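Local coordinates for membrane-fusion protein (Streptococcus pneumoniae, PDB 5XU0) that probably serves as the membrane-fusion component of a MacAB-like efflux pump, probably forming a channel that works with the pump's transporter, at residues V44-S49 against M140-T145. The protein carries 2 engineered substitutions. Numbering follows the deposited sequence.
Sequences VKYSSS and MTVLST. Engineered in segment 140-145: Met140 (natural residue Thr).
Two backbone hydrogen bonds tie Tyr46 to Met140 and Val142 to Val44. Tyr46 N donates to Met140 O at 2.8 Å; Val142 N reaches Val44 O at 3.1 Å. Between them Lys45 and Thr141 form an antiparallel non-hydrogen-bonded pair, their CA atoms 4.6 Å apart, and this pair together with the Tyr46 N to Met140 O bond sets the register. Each carbonyl also takes a CA-H...O contact, Met140 O from Lys45 CA and Val44 O from Thr141 CA. The short strand axes run 159° apart, which confirms the antiparallel sense.

Apolar contacts fall on both faces. On one, Val44 and Val142 lie side by side, CG2 to CG2, and Val142 CG2 also approaches the edge of the Tyr46 ring near CE2 (4.2 Å). On the other, Lys45 CD meets Thr141 CG2 at 3.6 Å. Beyond the paired strands, the engineered Met140, present as selenomethionine, bends at chi2 (-64°) and chi3 (-77°), folding its CE back to Tyr46 CB at 3.5 Å.

The three-stranded antiparallel sheet holds strand 42-46 centrally, with 26-28 and 141-143 flanking it; Lys45 bonds through its backbone to Asp27 and Glu28. Helix 49-77 leaves just past Ser48, and helix 109-138 returns just before Met140, its Asp138 O bonded to Thr141 OG1. The pairing therefore joins the two strands at the base of the helical hairpin, within the barrel-sandwich (lipoyl-like) region of membrane-fusion proteins.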
loop_
_atom_site.group_PDB
_atom_site.type_symbol
_atom_site.label_atom_id
_atom_site.label_comp_id
_atom_site.label_asym_id
_atom_site.label_seq_id
_atom_site.Cartn_x
_atom_site.Cartn_y
_atom_site.Cartn_z
ATOM N N VAL B 44 -16.937 20.009 2.545
ATOM C CA VAL B 44 -16.746 18.949 3.533
ATOM C C VAL B 44 -16.072 19.571 4.745
ATOM O O VAL B 44 -15.220 20.456 4.610
ATOM C CB VAL B 44 -15.908 17.753 3.008
ATOM C CG1 VAL B 44 -16.682 16.882 2.018
ATOM C CG2 VAL B 44 -14.630 18.227 2.393
ATOM N N LYS B 45 -16.454 19.104 5.930
ATOM C CA LYS B 45 -15.827 19.519 7.177
ATOM C C LYS B 45 -15.362 18.275 7.917
ATOM O O LYS B 45 -16.183 17.435 8.304
ATOM C CB LYS B 45 -16.789 20.337 8.043
ATOM C CG LYS B 45 -16.438 20.349 9.530
ATOM C CD LYS B 45 -15.647 21.593 9.912
ATOM C CE LYS B 45 -15.273 21.574 11.385
ATOM N NZ LYS B 45 -16.380 21.035 12.225
ATOM N N TYR B 46 -14.050 18.147 8.086
ATOM C CA TYR B 46 -13.503 17.144 8.980
ATOM C C TYR B 46 -13.594 17.634 10.425
ATOM O O TYR B 46 -13.749 18.829 10.693
ATOM C CB TYR B 46 -12.049 16.830 8.621
ATOM C CG TYR B 46 -11.827 16.195 7.262
ATOM C CD1 TYR B 46 -11.775 14.812 7.118
ATOM C CD2 TYR B 46 -11.637 16.976 6.129
ATOM C CE1 TYR B 46 -11.560 14.226 5.879
ATOM C CE2 TYR B 46 -11.420 16.400 4.888
ATOM C CZ TYR B 46 -11.382 15.026 4.769
ATOM O OH TYR B 46 -11.166 14.451 3.536
ATOM N N SER B 47 -13.498 16.695 11.366
ATOM C CA SER B 47 -13.591 17.036 12.782
ATOM C C SER B 47 -12.341 17.787 13.221
ATOM O O SER B 47 -11.244 17.221 13.235
ATOM C CB SER B 47 -13.779 15.779 13.625
ATOM O OG SER B 47 -13.451 16.032 14.981
ATOM N N SER B 48 -12.514 19.050 13.614
ATOM C CA SER B 48 -11.407 19.965 13.861
ATOM C C SER B 48 -10.903 19.941 15.307
ATOM O O SER B 48 -10.261 20.904 15.739
ATOM C CB SER B 48 -11.822 21.386 13.479
ATOM O OG SER B 48 -13.139 21.665 13.926
ATOM N N SER B 49 -11.159 18.865 16.052
ATOM C CA SER B 49 -10.786 18.801 17.463
ATOM C C SER B 49 -9.277 18.892 17.672
ATOM O O SER B 49 -8.784 19.852 18.282
ATOM C CB SER B 49 -11.318 17.512 18.094
ATOM O OG SER B 49 -12.729 17.538 18.201
HETATM N N MSE B 140 -9.330 21.865 7.393
HETATM C CA MSE B 140 -10.321 20.887 7.824
HETATM C C MSE B 140 -11.667 21.190 7.184
HETATM O O MSE B 140 -12.672 20.540 7.475
HETATM C CB MSE B 140 -10.437 20.880 9.347
HETATM C CG MSE B 140 -9.111 20.651 10.048
HETATM SE SE MSE B 140 -8.372 18.901 9.648
HETATM C CE MSE B 140 -9.515 17.882 10.830
ATOM N N THR B 141 -11.675 22.200 6.318
ATOM C CA THR B 141 -12.837 22.560 5.512
ATOM C C THR B 141 -12.358 22.732 4.078
ATOM O O THR B 141 -11.617 23.672 3.780
ATOM C CB THR B 141 -13.504 23.846 6.014
ATOM O OG1 THR B 141 -12.534 24.901 6.075
ATOM C CG2 THR B 141 -14.122 23.642 7.393
ATOM N N VAL B 142 -12.765 21.831 3.201
ATOM C CA VAL B 142 -12.402 21.917 1.792
ATOM C C VAL B 142 -13.425 22.785 1.073
ATOM O O VAL B 142 -14.637 22.653 1.285
ATOM C CB VAL B 142 -12.296 20.513 1.168
ATOM C CG1 VAL B 142 -11.603 20.577 -0.176
ATOM C CG2 VAL B 142 -11.514 19.594 2.103
ATOM N N LEU B 143 -12.930 23.684 0.226
ATOM C CA LEU B 143 -13.749 24.683 -0.443
ATOM C C LEU B 143 -13.837 24.396 -1.937
ATOM O O LEU B 143 -13.009 23.681 -2.509
ATOM C CB LEU B 143 -13.184 26.089 -0.216
ATOM C CG LEU B 143 -12.758 26.420 1.213
ATOM C CD1 LEU B 143 -12.156 27.812 1.270
ATOM C CD2 LEU B 143 -13.937 26.300 2.167
ATOM N N SER B 144 -14.860 24.969 -2.568
ATOM C CA SER B 144 -15.115 24.731 -3.981
ATOM C C SER B 144 -14.246 25.645 -4.832
ATOM O O SER B 144 -13.981 26.789 -4.466
ATOM C CB SER B 144 -16.591 24.960 -4.308
ATOM O OG SER B 144 -16.773 25.241 -5.686
ATOM N N THR B 145 -13.799 25.133 -5.974
ATOM C CA THR B 145 -12.913 25.874 -6.859
ATOM C C THR B 145 -13.652 26.584 -7.984
ATOM O O THR B 145 -13.004 27.167 -8.859
ATOM C CB THR B 145 -11.847 24.951 -7.445
ATOM O OG1 THR B 145 -12.415 23.671 -7.725
ATOM C CG2 THR B 145 -10.691 24.787 -6.474
#